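Local atomic coordinates of molinate hydrolase (Gulosibacter molinativorax, PDB entry 4UB9), a protein that hydrolyses the thiocarbamate herbicide molinate, as a zinc-binding member of the amidohydrolase family that probably cleaves a non-peptide carbon-nitrogen bond. Residues H302-G307 against E356-M361; G165-F170 against V468-E473; V210-H215 against P226-Y231; T377-L382 against T486-T491. All coordinates share one frame; numbering follows the deposited sequence.

Contact 1: residues H302-G307 against E356-M361; sequences HATMTG and ENDVRM
Thr-304 holds OG1 between its backbone N and carbonyl carbon (chi1 47°), which sets the hydroxyl against Asp-358 and leaves CG2 for the helix surface; on helix 353-363, Asn-357 has CG anti to its carbonyl carbon (chi1 -73°), which brings ND2 up to the turn's carbonyl. Thr-304 OG1 donates to Asp-358 OD1 over 2.7 Å, reaching the syn side of that oxygen somewhat out of the carboxylate plane. The amide nitrogen serves two acceptors: Asn-357 ND2 gives a fairly straight bond (160°) to Thr-304 O at 3.1 Å, and a weak, bent one to Thr-306 OG1 at 3.0 Å. Thr-306 OG1 also bonds to Ala-309 O, while Asn-357 OD1 accepts from Ile-311 N, so both ends of the amide are used and its flip is fixed. Apolar atoms fill in between, with Thr-304 CG2 lying 3.8 Å from Met-361 CG. A valine in place of Thr-304 would probably keep this packing yet leave the buried Asp-358 OD1 without its hydroxyl donor. The anchored piece is a type I beta turn, His-302 to Met-305, directly after strand 299-301, and His-302 NE2 binds zinc together with His-282. Metal ligands at the C-terminal ends of barrel strands, as here, are the hallmark of the amidohydrolase TIM-barrel active site.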
loop_
_atom_site.group_PDB
_atom_site.type_symbol
_atom_site.label_atom_id
_atom_site.label_comp_id
_atom_site.label_asym_id
_atom_site.label_seq_id
_atom_site.Cartn_x
_atom_site.Cartn_y
_atom_site.Cartn_z
ATOM N N HIS A 302 5.354 -24.176 -18.643
ATOM C CA HIS A 302 4.467 -23.132 -19.232
ATOM C C HIS A 302 5.075 -22.447 -20.433
ATOM O O HIS A 302 5.246 -21.246 -20.489
ATOM C CB HIS A 302 3.819 -22.175 -18.218
ATOM C CG HIS A 302 4.757 -21.566 -17.241
ATOM N ND1 HIS A 302 5.749 -20.680 -17.604
ATOM C CD2 HIS A 302 4.788 -21.630 -15.888
ATOM C CE1 HIS A 302 6.397 -20.283 -16.523
ATOM N NE2 HIS A 302 5.834 -20.839 -15.468
ATOM N N ALA A 303 5.394 -23.290 -21.399
ATOM C CA ALA A 303 6.134 -22.880 -22.566
ATOM C C ALA A 303 5.389 -21.826 -23.335
ATOM O O ALA A 303 5.978 -20.993 -24.002
ATOM C CB ALA A 303 6.384 -24.085 -23.444
ATOM N N THR A 304 4.073 -21.905 -23.289
ATOM C CA THR A 304 3.227 -20.992 -24.073
ATOM C C THR A 304 2.945 -19.671 -23.384
ATOM O O THR A 304 2.235 -18.823 -23.930
ATOM C CB THR A 304 1.863 -21.650 -24.404
ATOM O OG1 THR A 304 1.333 -22.240 -23.211
ATOM C CG2 THR A 304 2.064 -22.699 -25.446
ATOM N N MET A 305 3.459 -19.519 -22.162
ATOM C CA MET A 305 3.348 -18.253 -21.467
ATOM C C MET A 305 4.479 -17.339 -21.973
ATOM O O MET A 305 5.608 -17.444 -21.564
ATOM C CB MET A 305 3.432 -18.439 -19.980
ATOM C CG MET A 305 3.079 -17.165 -19.241
ATOM S SD MET A 305 3.515 -17.304 -17.506
ATOM C CE MET A 305 2.262 -18.486 -16.933
ATOM N N THR A 306 4.148 -16.451 -22.894
ATOM C CA THR A 306 5.160 -15.721 -23.652
ATOM C C THR A 306 4.972 -14.225 -23.735
ATOM O O THR A 306 5.134 -13.632 -24.785
ATOM C CB THR A 306 5.265 -16.267 -25.094
ATOM O OG1 THR A 306 4.039 -16.083 -25.786
ATOM C CG2 THR A 306 5.605 -17.718 -25.056
ATOM N N GLY A 307 4.632 -13.609 -22.618
ATOM C CA GLY A 307 4.591 -12.146 -22.579
ATOM C C GLY A 307 3.461 -11.556 -23.403
ATOM O O GLY A 307 3.501 -10.407 -23.826
ATOM N N GLU A 356 -4.160 -18.773 -27.815
ATOM C CA GLU A 356 -3.849 -18.986 -29.247
ATOM C C GLU A 356 -2.556 -19.732 -29.473
ATOM O O GLU A 356 -2.438 -20.505 -30.412
ATOM C CB GLU A 356 -3.790 -17.662 -29.983
ATOM C CG GLU A 356 -5.168 -17.022 -30.141
ATOM C CD GLU A 356 -5.112 -15.502 -30.318
ATOM O OE1 GLU A 356 -4.028 -14.948 -30.561
ATOM O OE2 GLU A 356 -6.172 -14.851 -30.203
ATOM N N ASN A 357 -1.587 -19.504 -28.600
ATOM C CA ASN A 357 -0.333 -20.277 -28.630
ATOM C C ASN A 357 -0.628 -21.735 -28.376
ATOM O O ASN A 357 -0.138 -22.600 -29.073
ATOM C CB ASN A 357 0.639 -19.816 -27.548
ATOM C CG ASN A 357 1.293 -18.463 -27.849
ATOM O OD1 ASN A 357 1.382 -18.020 -28.994
ATOM N ND2 ASN A 357 1.832 -17.850 -26.804
ATOM N N ASP A 358 -1.444 -21.983 -27.356
ATOM C CA ASP A 358 -1.823 -23.349 -26.995
ATOM C C ASP A 358 -2.444 -24.041 -28.214
ATOM O O ASP A 358 -2.131 -25.188 -28.532
ATOM C CB ASP A 358 -2.800 -23.366 -25.817
ATOM C CG ASP A 358 -2.130 -23.092 -24.466
ATOM O OD1 ASP A 358 -0.893 -23.260 -24.356
ATOM O OD2 ASP A 358 -2.859 -22.726 -23.499
ATOM N N VAL A 359 -3.342 -23.328 -28.888
ATOM C CA VAL A 359 -4.054 -23.882 -30.023
ATOM C C VAL A 359 -3.091 -24.271 -31.144
ATOM O O VAL A 359 -3.197 -25.354 -31.722
ATOM C CB VAL A 359 -5.083 -22.872 -30.583
ATOM C CG1 VAL A 359 -5.610 -23.340 -31.950
ATOM C CG2 VAL A 359 -6.255 -22.712 -29.644
ATOM N N ARG A 360 -2.194 -23.347 -31.470
ATOM C CA ARG A 360 -1.218 -23.558 -32.545
ATOM C C ARG A 360 -0.220 -24.655 -32.202
ATOM O O ARG A 360 0.201 -25.416 -33.078
ATOM C CB ARG A 360 -0.506 -22.281 -32.887
ATOM C CG ARG A 360 -1.452 -21.269 -33.517
ATOM C CD ARG A 360 -0.808 -19.896 -33.660
ATOM N NE ARG A 360 0.496 -20.020 -34.303
ATOM C CZ ARG A 360 1.609 -19.397 -33.957
ATOM N NH1 ARG A 360 1.669 -18.556 -32.928
ATOM N NH2 ARG A 360 2.683 -19.651 -34.645
ATOM N N MET A 361 0.109 -24.799 -30.930
ATOM C CA MET A 361 1.004 -25.861 -30.546
ATOM C C MET A 361 0.359 -27.227 -30.769
ATOM O O MET A 361 1.007 -28.199 -31.174
ATOM C CB MET A 361 1.420 -25.713 -29.100
ATOM C CG MET A 361 2.201 -24.454 -28.863
ATOM S SD MET A 361 3.989 -24.633 -29.017
ATOM C CE MET A 361 4.338 -25.520 -27.478
#

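Contact 2: residues G165-F170 against V468-E473; sequences GARIFF and VKEGRE
Gly-165, just before strand 167-170, receives Lys-469 from a beta hairpin whose type I' turn runs from Lys-469 to Arg-472; the contact thus ties a strand paired in parallel with 138-143 to strand 464-469. At Gly-165 the backbone angles would jam a CB against the preceding carbonyl, so glycine fits. Lys-469 NZ donates a hydrogen bond of 3.0 Å to Gly-165 O, nearly in line with the carbonyl bond. An extended chain beyond CG, itself anti to the backbone N (chi1 -168°), gives the lysine this reach. Ala-166 turns its methyl away from the hairpin. Next comes Arg-167, bent at chi3, with Lys-469 CE over one face of its guanidinium, 3.7 Å from NH2. The like charges, Arg-167 NH2 and Lys-469 NZ, stand 4.8 Å apart, a proximity that Asp-446 probably eases, since it forms a salt bridge with Arg-167 NH1 and also touches the lysine. Arg-167 NH1 has a further bond to Thr-140 OG1, which steadies the group. At the guanidinium edge, Arg-167 NH2 donates a nearly straight hydrogen bond (170°) of 3.0 Å, part of a salt bridge, to the anti lone pair of Glu-470 OE2, the two planar groups nearly coplanar.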
loop_
_atom_site.group_PDB
_atom_site.type_symbol
_atom_site.label_atom_id
_atom_site.label_comp_id
_atom_site.label_asym_id
_atom_site.label_seq_id
_atom_site.Cartn_x
_atom_site.Cartn_y
_atom_site.Cartn_z
ATOM N N GLY A 165 0.440 -42.190 -0.508
ATOM C CA GLY A 165 0.339 -41.122 -1.502
ATOM C C GLY A 165 0.919 -41.446 -2.857
ATOM O O GLY A 165 1.645 -42.396 -3.022
ATOM N N ALA A 166 0.639 -40.600 -3.817
ATOM C CA ALA A 166 1.338 -40.641 -5.088
ATOM C C ALA A 166 2.832 -40.595 -4.855
ATOM O O ALA A 166 3.290 -39.964 -3.894
ATOM C CB ALA A 166 0.926 -39.472 -5.978
ATOM N N ARG A 167 3.607 -41.288 -5.697
ATOM C CA ARG A 167 5.041 -41.175 -5.539
ATOM C C ARG A 167 5.477 -39.808 -6.078
ATOM O O ARG A 167 4.878 -39.227 -7.005
ATOM C CB ARG A 167 5.837 -42.319 -6.134
ATOM C CG ARG A 167 6.093 -42.261 -7.602
ATOM C CD ARG A 167 7.001 -43.413 -8.039
ATOM N NE ARG A 167 6.363 -44.696 -7.816
ATOM C CZ ARG A 167 5.289 -45.164 -8.457
ATOM N NH1 ARG A 167 4.703 -44.487 -9.439
ATOM N NH2 ARG A 167 4.797 -46.357 -8.121
ATOM N N ILE A 168 6.498 -39.306 -5.432
ATOM C CA ILE A 168 7.002 -37.976 -5.650
ATOM C C ILE A 168 8.398 -37.971 -6.210
ATOM O O ILE A 168 9.282 -38.669 -5.740
ATOM C CB ILE A 168 7.077 -37.212 -4.340
ATOM C CG1 ILE A 168 5.710 -37.120 -3.701
ATOM C CG2 ILE A 168 7.599 -35.789 -4.583
ATOM C CD1 ILE A 168 5.754 -36.547 -2.300
ATOM N N PHE A 169 8.579 -37.126 -7.202
ATOM C CA PHE A 169 9.901 -36.672 -7.626
ATOM C C PHE A 169 9.926 -35.153 -7.620
ATOM O O PHE A 169 8.962 -34.520 -8.008
ATOM C CB PHE A 169 10.238 -37.207 -9.011
ATOM C CG PHE A 169 10.233 -38.688 -9.067
ATOM C CD1 PHE A 169 11.219 -39.434 -8.431
ATOM C CD2 PHE A 169 9.196 -39.359 -9.747
ATOM C CE1 PHE A 169 11.204 -40.839 -8.452
ATOM C CE2 PHE A 169 9.165 -40.744 -9.761
ATOM C CZ PHE A 169 10.174 -41.491 -9.124
ATOM N N PHE A 170 11.055 -34.578 -7.203
ATOM C CA PHE A 170 11.102 -33.140 -7.020
ATOM C C PHE A 170 12.349 -32.406 -7.536
ATOM O O PHE A 170 13.408 -32.982 -7.699
ATOM C CB PHE A 170 10.846 -32.823 -5.570
ATOM C CG PHE A 170 11.874 -33.354 -4.653
ATOM C CD1 PHE A 170 13.117 -32.750 -4.570
ATOM C CD2 PHE A 170 11.598 -34.414 -3.832
ATOM C CE1 PHE A 170 14.073 -33.241 -3.687
ATOM C CE2 PHE A 170 12.538 -34.908 -2.947
ATOM C CZ PHE A 170 13.778 -34.326 -2.860
ATOM N N VAL A 468 -4.837 -48.322 -8.426
ATOM C CA VAL A 468 -3.846 -49.294 -8.019
ATOM C C VAL A 468 -2.449 -48.701 -8.151
ATOM O O VAL A 468 -2.083 -48.133 -9.200
ATOM C CB VAL A 468 -3.897 -50.542 -8.900
ATOM C CG1 VAL A 468 -2.791 -51.536 -8.518
ATOM C CG2 VAL A 468 -5.253 -51.203 -8.781
ATOM N N LYS A 469 -1.645 -48.935 -7.130
ATOM C CA LYS A 469 -0.279 -48.450 -7.087
ATOM C C LYS A 469 0.677 -49.554 -6.704
ATOM O O LYS A 469 0.584 -50.108 -5.629
ATOM C CB LYS A 469 -0.143 -47.322 -6.076
ATOM C CG LYS A 469 1.193 -46.589 -6.199
ATOM C CD LYS A 469 1.514 -45.736 -4.987
ATOM C CE LYS A 469 2.885 -45.119 -5.186
ATOM N NZ LYS A 469 3.421 -44.577 -3.925
ATOM N N GLU A 470 1.601 -49.863 -7.606
ATOM C CA GLU A 470 2.511 -50.996 -7.436
ATOM C C GLU A 470 1.729 -52.257 -7.015
ATOM O O GLU A 470 2.032 -52.934 -6.040
ATOM C CB GLU A 470 3.601 -50.654 -6.460
ATOM C CG GLU A 470 4.606 -49.719 -7.090
ATOM C CD GLU A 470 5.772 -49.358 -6.181
ATOM O OE1 GLU A 470 6.329 -50.244 -5.520
ATOM O OE2 GLU A 470 6.172 -48.191 -6.195
ATOM N N GLY A 471 0.679 -52.529 -7.777
ATOM C CA GLY A 471 -0.157 -53.719 -7.568
ATOM C C GLY A 471 -1.004 -53.759 -6.308
ATOM O O GLY A 471 -1.599 -54.785 -5.972
ATOM N N ARG A 472 -1.054 -52.634 -5.616
ATOM C CA ARG A 472 -1.794 -52.528 -4.378
ATOM C C ARG A 472 -2.970 -51.636 -4.617
ATOM O O ARG A 472 -2.827 -50.524 -5.102
ATOM C CB ARG A 472 -0.896 -51.928 -3.335
ATOM C CG ARG A 472 -1.545 -51.713 -1.983
ATOM C CD ARG A 472 -0.498 -51.164 -1.037
ATOM N NE ARG A 472 -1.024 -49.916 -0.513
ATOM C CZ ARG A 472 -0.615 -48.700 -0.832
ATOM N NH1 ARG A 472 0.396 -48.490 -1.649
ATOM N NH2 ARG A 472 -1.220 -47.679 -0.284
ATOM N N GLU A 473 -4.153 -52.156 -4.382
ATOM C CA GLU A 473 -5.350 -51.370 -4.613
ATOM C C GLU A 473 -5.487 -50.375 -3.486
ATOM O O GLU A 473 -5.254 -50.668 -2.338
ATOM C CB GLU A 473 -6.626 -52.224 -4.738
ATOM C CG GLU A 473 -7.865 -51.386 -5.113
ATOM C CD GLU A 473 -9.115 -52.196 -5.485
ATOM O OE1 GLU A 473 -9.129 -53.452 -5.285
ATOM O OE2 GLU A 473 -10.073 -51.576 -6.021
#

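Contact 3: residues V210-H215 against P226-Y231; sequences VGMGRH and PLIREY
Val-210, the first residue to leave helical angles after helix 198-209, has a positive phi (39°), as has Gly-211, and this bend turns Val-210 and Met-212 toward helix 221-232. The loop joining these two helices packs back on the second through apolar contacts and a Met-aromatic contact. Val-210 CG2 meets the edge of the Tyr-231 ring, 3.6 Å from CE1. Met-212, bent at chi2 and chi3, curls along the helix, with CG 3.7 Å from Tyr-231 CD1 and CE 3.7 Å from Ile-228 CA. The sulfur lies obliquely to the ring, Met-212 SD being 5.2 Å from the Tyr-231 centroid. A long, flexible thioether suits a groove bounded by Leu-227, Ile-228 and Tyr-231; an alanine here would probably open a gap between loop and helix and leave the tyrosine ring less firmly seated. Ile-175 of strand 174-175 touches Met-212, Ile-228 and Tyr-231, joining loop and helix to that strand. Tyr-231 OH is itself anchored to Ala-171 O and Thr-173 N. His-215 CE1 only approaches Leu-227 CD1 (4.5 Å); the imidazole is steadied by a bond of 2.8 Å from His-215 NE2 to Gly-211 O, the donor lying above the carbonyl plane.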
loop_
_atom_site.group_PDB
_atom_site.type_symbol
_atom_site.label_atom_id
_atom_site.label_comp_id
_atom_site.label_asym_id
_atom_site.label_seq_id
_atom_site.Cartn_x
_atom_site.Cartn_y
_atom_site.Cartn_z
ATOM N N VAL A 210 16.873 -22.192 -0.047
ATOM C CA VAL A 210 18.083 -22.960 0.312
ATOM C C VAL A 210 19.320 -22.427 -0.399
ATOM O O VAL A 210 20.041 -23.156 -1.061
ATOM C CB VAL A 210 17.940 -24.478 0.091
ATOM C CG1 VAL A 210 16.948 -25.032 1.092
ATOM C CG2 VAL A 210 17.441 -24.791 -1.292
ATOM N N GLY A 211 19.566 -21.135 -0.207
ATOM C CA GLY A 211 20.744 -20.472 -0.755
ATOM C C GLY A 211 20.699 -20.226 -2.253
ATOM O O GLY A 211 21.663 -19.729 -2.814
ATOM N N MET A 212 19.616 -20.591 -2.912
ATOM C CA MET A 212 19.579 -20.521 -4.402
ATOM C C MET A 212 18.601 -19.463 -4.901
ATOM O O MET A 212 18.023 -19.572 -5.984
ATOM C CB MET A 212 19.260 -21.884 -5.001
ATOM C CG MET A 212 20.176 -23.006 -4.496
ATOM S SD MET A 212 21.947 -22.733 -4.838
ATOM C CE MET A 212 22.002 -23.057 -6.586
ATOM N N GLY A 213 18.480 -18.423 -4.104
ATOM C CA GLY A 213 17.593 -17.303 -4.383
ATOM C C GLY A 213 18.143 -16.195 -5.282
ATOM O O GLY A 213 19.072 -16.425 -6.065
ATOM N N ARG A 214 17.532 -15.012 -5.184
ATOM C CA ARG A 214 17.814 -13.910 -6.118
ATOM C C ARG A 214 19.292 -13.506 -6.103
ATOM O O ARG A 214 19.814 -12.998 -7.088
ATOM C CB ARG A 214 16.905 -12.696 -5.853
ATOM C CG ARG A 214 15.400 -12.912 -6.126
ATOM C CD ARG A 214 15.075 -13.219 -7.584
ATOM N NE ARG A 214 15.645 -12.161 -8.413
ATOM C CZ ARG A 214 16.721 -12.268 -9.183
ATOM N NH1 ARG A 214 17.313 -13.422 -9.407
ATOM N NH2 ARG A 214 17.142 -11.181 -9.824
ATOM N N HIS A 215 19.974 -13.762 -4.996
ATOM C CA HIS A 215 21.379 -13.341 -4.856
ATOM C C HIS A 215 22.316 -13.999 -5.875
ATOM O O HIS A 215 23.362 -13.453 -6.213
ATOM C CB HIS A 215 21.906 -13.536 -3.438
ATOM C CG HIS A 215 22.292 -14.941 -3.133
ATOM N ND1 HIS A 215 23.596 -15.386 -3.204
ATOM C CD2 HIS A 215 21.552 -16.008 -2.756
ATOM C CE1 HIS A 215 23.641 -16.666 -2.899
ATOM N NE2 HIS A 215 22.414 -17.067 -2.629
ATOM N N PRO A 226 30.196 -23.679 -7.886
ATOM C CA PRO A 226 30.122 -24.594 -6.751
ATOM C C PRO A 226 28.777 -24.611 -6.047
ATOM O O PRO A 226 28.399 -25.615 -5.433
ATOM C CB PRO A 226 31.215 -24.059 -5.784
ATOM C CG PRO A 226 31.540 -22.680 -6.263
ATOM C CD PRO A 226 31.280 -22.694 -7.744
ATOM N N LEU A 227 28.073 -23.485 -6.082
ATOM C CA LEU A 227 26.766 -23.382 -5.381
ATOM C C LEU A 227 25.723 -24.288 -6.025
ATOM O O LEU A 227 25.059 -25.069 -5.340
ATOM C CB LEU A 227 26.268 -21.963 -5.344
ATOM C CG LEU A 227 27.144 -21.013 -4.507
ATOM C CD1 LEU A 227 26.604 -19.587 -4.611
ATOM C CD2 LEU A 227 27.211 -21.417 -3.047
ATOM N N ILE A 228 25.635 -24.224 -7.346
ATOM C CA ILE A 228 24.720 -25.107 -8.072
ATOM C C ILE A 228 25.129 -26.568 -7.968
ATOM O O ILE A 228 24.299 -27.449 -7.778
ATOM C CB ILE A 228 24.520 -24.743 -9.542
ATOM C CG1 ILE A 228 23.529 -25.704 -10.201
ATOM C CG2 ILE A 228 25.828 -24.775 -10.331
ATOM C CD1 ILE A 228 22.121 -25.605 -9.659
ATOM N N ARG A 229 26.420 -26.839 -8.029
ATOM C CA ARG A 229 26.885 -28.202 -7.870
ATOM C C ARG A 229 26.533 -28.783 -6.515
ATOM O O ARG A 229 26.036 -29.895 -6.401
ATOM C CB ARG A 229 28.381 -28.291 -8.060
ATOM C CG ARG A 229 28.834 -29.721 -7.969
ATOM C CD ARG A 229 30.192 -29.840 -8.617
ATOM N NE ARG A 229 30.600 -31.225 -8.683
ATOM C CZ ARG A 229 31.761 -31.645 -9.167
ATOM N NH1 ARG A 229 32.646 -30.781 -9.664
ATOM N NH2 ARG A 229 32.031 -32.950 -9.167
ATOM N N GLU A 230 26.800 -28.016 -5.489
ATOM C CA GLU A 230 26.463 -28.426 -4.131
ATOM C C GLU A 230 24.947 -28.670 -3.933
ATOM O O GLU A 230 24.526 -29.632 -3.254
ATOM C CB GLU A 230 26.958 -27.349 -3.167
ATOM C CG GLU A 230 26.379 -27.430 -1.762
ATOM C CD GLU A 230 26.792 -26.256 -0.879
ATOM O OE1 GLU A 230 26.771 -25.070 -1.318
ATOM O OE2 GLU A 230 27.139 -26.527 0.287
ATOM N N TYR A 231 24.161 -27.761 -4.509
ATOM C CA TYR A 231 22.708 -27.873 -4.468
ATOM C C TYR A 231 22.270 -29.205 -5.071
ATOM O O TYR A 231 21.559 -29.954 -4.461
ATOM C CB TYR A 231 22.037 -26.721 -5.222
ATOM C CG TYR A 231 20.542 -26.898 -5.265
ATOM C CD1 TYR A 231 19.757 -26.637 -4.129
ATOM C CD2 TYR A 231 19.912 -27.393 -6.396
ATOM C CE1 TYR A 231 18.398 -26.807 -4.164
ATOM C CE2 TYR A 231 18.549 -27.566 -6.446
ATOM C CZ TYR A 231 17.799 -27.291 -5.325
ATOM O OH TYR A 231 16.432 -27.472 -5.331
#

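Contact 4: residues T377-L382 against T486-T491; sequences TDPDIL and TAYPRT
Arg-490 grips Asp-378 end-on: NH1 donates to OD1 and NH2 to OD2, each over 2.8 Å, although the guanidinium and carboxylate planes stand 50° apart. Arg-490 NH1 has a second, weak and bent bond to Asp-380 OD2, also 2.8 Å, so one cation bridges two acids. The other oxygen of that acid, Asp-380 OD1, accepts from Tyr-488 OH at 2.6 Å and forms a salt bridge to Arg-203 of a neighbouring subunit. Pro-379 packs on both flat groups: its CB lies 3.6 Å from the centroid of the Tyr-488 ring and over its face, a CH-pi contact, while its CG covers one face of the guanidinium. Proline suits the first turn of helix 379-383, where no amide hydrogen is needed, and its ring carbons suit both partners. An arginine chain extended from CG to NE delivers the charged end to the helix start. Asp-378 is positioned from within its own segment as well: OD1 accepts from Asp-380 N, 2.9 Å away. Phe-118 of helix 111-118 touches both Asp-378 and Arg-490. The arrangement is a helix N-cap whose aspartate also belongs to a salt-bridge network, here fastening a C-terminal loop to the barrel domain.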
loop_
_atom_site.group_PDB
_atom_site.type_symbol
_atom_site.label_atom_id
_atom_site.label_comp_id
_atom_site.label_asym_id
_atom_site.label_seq_id
_atom_site.Cartn_x
_atom_site.Cartn_y
_atom_site.Cartn_z
ATOM N N THR A 377 -5.154 -26.365 -1.962
ATOM C CA THR A 377 -5.421 -25.017 -1.499
ATOM C C THR A 377 -6.151 -24.974 -0.170
ATOM O O THR A 377 -7.068 -25.737 0.088
ATOM C CB THR A 377 -6.253 -24.244 -2.543
ATOM O OG1 THR A 377 -5.618 -24.403 -3.812
ATOM C CG2 THR A 377 -6.324 -22.742 -2.213
ATOM N N ASP A 378 -5.714 -24.063 0.688
ATOM C CA ASP A 378 -6.293 -23.961 2.024
ATOM C C ASP A 378 -7.797 -23.704 1.928
ATOM O O ASP A 378 -8.224 -22.808 1.191
ATOM C CB ASP A 378 -5.625 -22.834 2.815
ATOM C CG ASP A 378 -5.971 -22.870 4.290
ATOM O OD1 ASP A 378 -7.027 -22.310 4.660
ATOM O OD2 ASP A 378 -5.183 -23.420 5.077
ATOM N N PRO A 379 -8.594 -24.423 2.717
ATOM C CA PRO A 379 -10.068 -24.249 2.657
ATOM C C PRO A 379 -10.561 -22.883 3.011
ATOM O O PRO A 379 -11.532 -22.428 2.438
ATOM C CB PRO A 379 -10.586 -25.247 3.656
ATOM C CG PRO A 379 -9.411 -25.656 4.487
ATOM C CD PRO A 379 -8.198 -25.499 3.626
ATOM N N ASP A 380 -9.853 -22.162 3.860
ATOM C CA ASP A 380 -10.241 -20.752 4.099
ATOM C C ASP A 380 -10.138 -19.909 2.839
ATOM O O ASP A 380 -10.931 -18.983 2.624
ATOM C CB ASP A 380 -9.428 -20.075 5.209
ATOM C CG ASP A 380 -9.900 -20.421 6.582
ATOM O OD1 ASP A 380 -11.093 -20.739 6.778
ATOM O OD2 ASP A 380 -9.070 -20.335 7.500
ATOM N N ILE A 381 -9.147 -20.208 2.014
ATOM C CA ILE A 381 -8.954 -19.475 0.740
ATOM C C ILE A 381 -9.954 -19.922 -0.323
ATOM O O ILE A 381 -10.474 -19.113 -1.085
ATOM C CB ILE A 381 -7.520 -19.662 0.203
ATOM C CG1 ILE A 381 -6.513 -18.973 1.130
ATOM C CG2 ILE A 381 -7.358 -19.135 -1.226
ATOM C CD1 ILE A 381 -6.449 -17.478 0.923
ATOM N N LEU A 382 -10.195 -21.215 -0.394
ATOM C CA LEU A 382 -11.264 -21.735 -1.288
ATOM C C LEU A 382 -12.619 -21.136 -0.936
ATOM O O LEU A 382 -13.409 -20.746 -1.796
ATOM C CB LEU A 382 -11.374 -23.243 -1.192
ATOM C CG LEU A 382 -10.189 -24.015 -1.765
ATOM C CD1 LEU A 382 -10.395 -25.517 -1.547
ATOM C CD2 LEU A 382 -9.984 -23.718 -3.243
ATOM N N THR A 486 -6.917 -29.893 4.841
ATOM C CA THR A 486 -8.334 -30.073 4.456
ATOM C C THR A 486 -9.285 -30.261 5.622
ATOM O O THR A 486 -10.477 -30.247 5.428
ATOM C CB THR A 486 -8.556 -31.236 3.470
ATOM O OG1 THR A 486 -8.038 -32.446 4.034
ATOM C CG2 THR A 486 -7.901 -30.905 2.176
ATOM N N ALA A 487 -8.757 -30.455 6.820
ATOM C CA ALA A 487 -9.621 -30.468 8.025
ATOM C C ALA A 487 -10.437 -29.200 8.104
ATOM O O ALA A 487 -9.908 -28.102 8.140
ATOM C CB ALA A 487 -8.806 -30.657 9.299
ATOM N N TYR A 488 -11.744 -29.369 8.143
ATOM C CA TYR A 488 -12.655 -28.248 8.073
ATOM C C TYR A 488 -14.039 -28.653 8.547
ATOM O O TYR A 488 -14.497 -29.734 8.243
ATOM C CB TYR A 488 -12.752 -27.758 6.635
ATOM C CG TYR A 488 -12.895 -26.262 6.474
ATOM C CD1 TYR A 488 -11.898 -25.395 6.955
ATOM C CD2 TYR A 488 -13.991 -25.706 5.831
ATOM C CE1 TYR A 488 -12.009 -24.026 6.816
ATOM C CE2 TYR A 488 -14.109 -24.337 5.689
ATOM C CZ TYR A 488 -13.108 -23.500 6.181
ATOM O OH TYR A 488 -13.173 -22.135 6.014
ATOM N N PRO A 489 -14.754 -27.759 9.252
ATOM C CA PRO A 489 -14.385 -26.399 9.655
ATOM C C PRO A 489 -13.379 -26.402 10.773
ATOM O O PRO A 489 -13.052 -27.428 11.301
ATOM C CB PRO A 489 -15.697 -25.807 10.184
ATOM C CG PRO A 489 -16.759 -26.776 9.811
ATOM C CD PRO A 489 -16.110 -28.101 9.699
ATOM N N ARG A 490 -12.908 -25.224 11.118
ATOM C CA ARG A 490 -11.836 -25.081 12.095
ATOM C C ARG A 490 -12.372 -24.563 13.402
ATOM O O ARG A 490 -12.845 -23.450 13.477
ATOM C CB ARG A 490 -10.744 -24.152 11.534
ATOM C CG ARG A 490 -9.800 -24.885 10.568
ATOM C CD ARG A 490 -9.033 -23.934 9.648
ATOM N NE ARG A 490 -8.161 -24.656 8.711
ATOM C CZ ARG A 490 -7.555 -24.110 7.662
ATOM N NH1 ARG A 490 -7.694 -22.810 7.377
ATOM N NH2 ARG A 490 -6.807 -24.867 6.878
ATOM N N THR A 491 -12.318 -25.398 14.433
ATOM C CA THR A 491 -12.898 -25.016 15.721
ATOM C C THR A 491 -11.848 -24.203 16.514
ATOM O O THR A 491 -10.644 -24.527 16.535
ATOM C CB THR A 491 -13.480 -26.207 16.540
ATOM O OG1 THR A 491 -12.510 -26.661 17.484
ATOM C CG2 THR A 491 -13.952 -27.398 15.648
#

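Contact 1 is the one that bears on the metal site: it contains a zinc ligand, and the side chain of Thr-304 is about 11 Å from the zinc. The other three lie away from the annotated sites. Contact 2 joins pieces of chain almost 300 residues apart, and contacts 1 and 3 both fall within that span; its nearest atoms are about 6 Å from those of contact 3. Contacts 2 and 4 cross in sequence, their segments alternating, but do not touch, with centres 26 Å apart. Contacts 3 and 4, with centres 35 Å apart, both reach the tetramer's interfaces: Arg-214 of contact 3 bonds to a second subunit, and contact 4 meets a third.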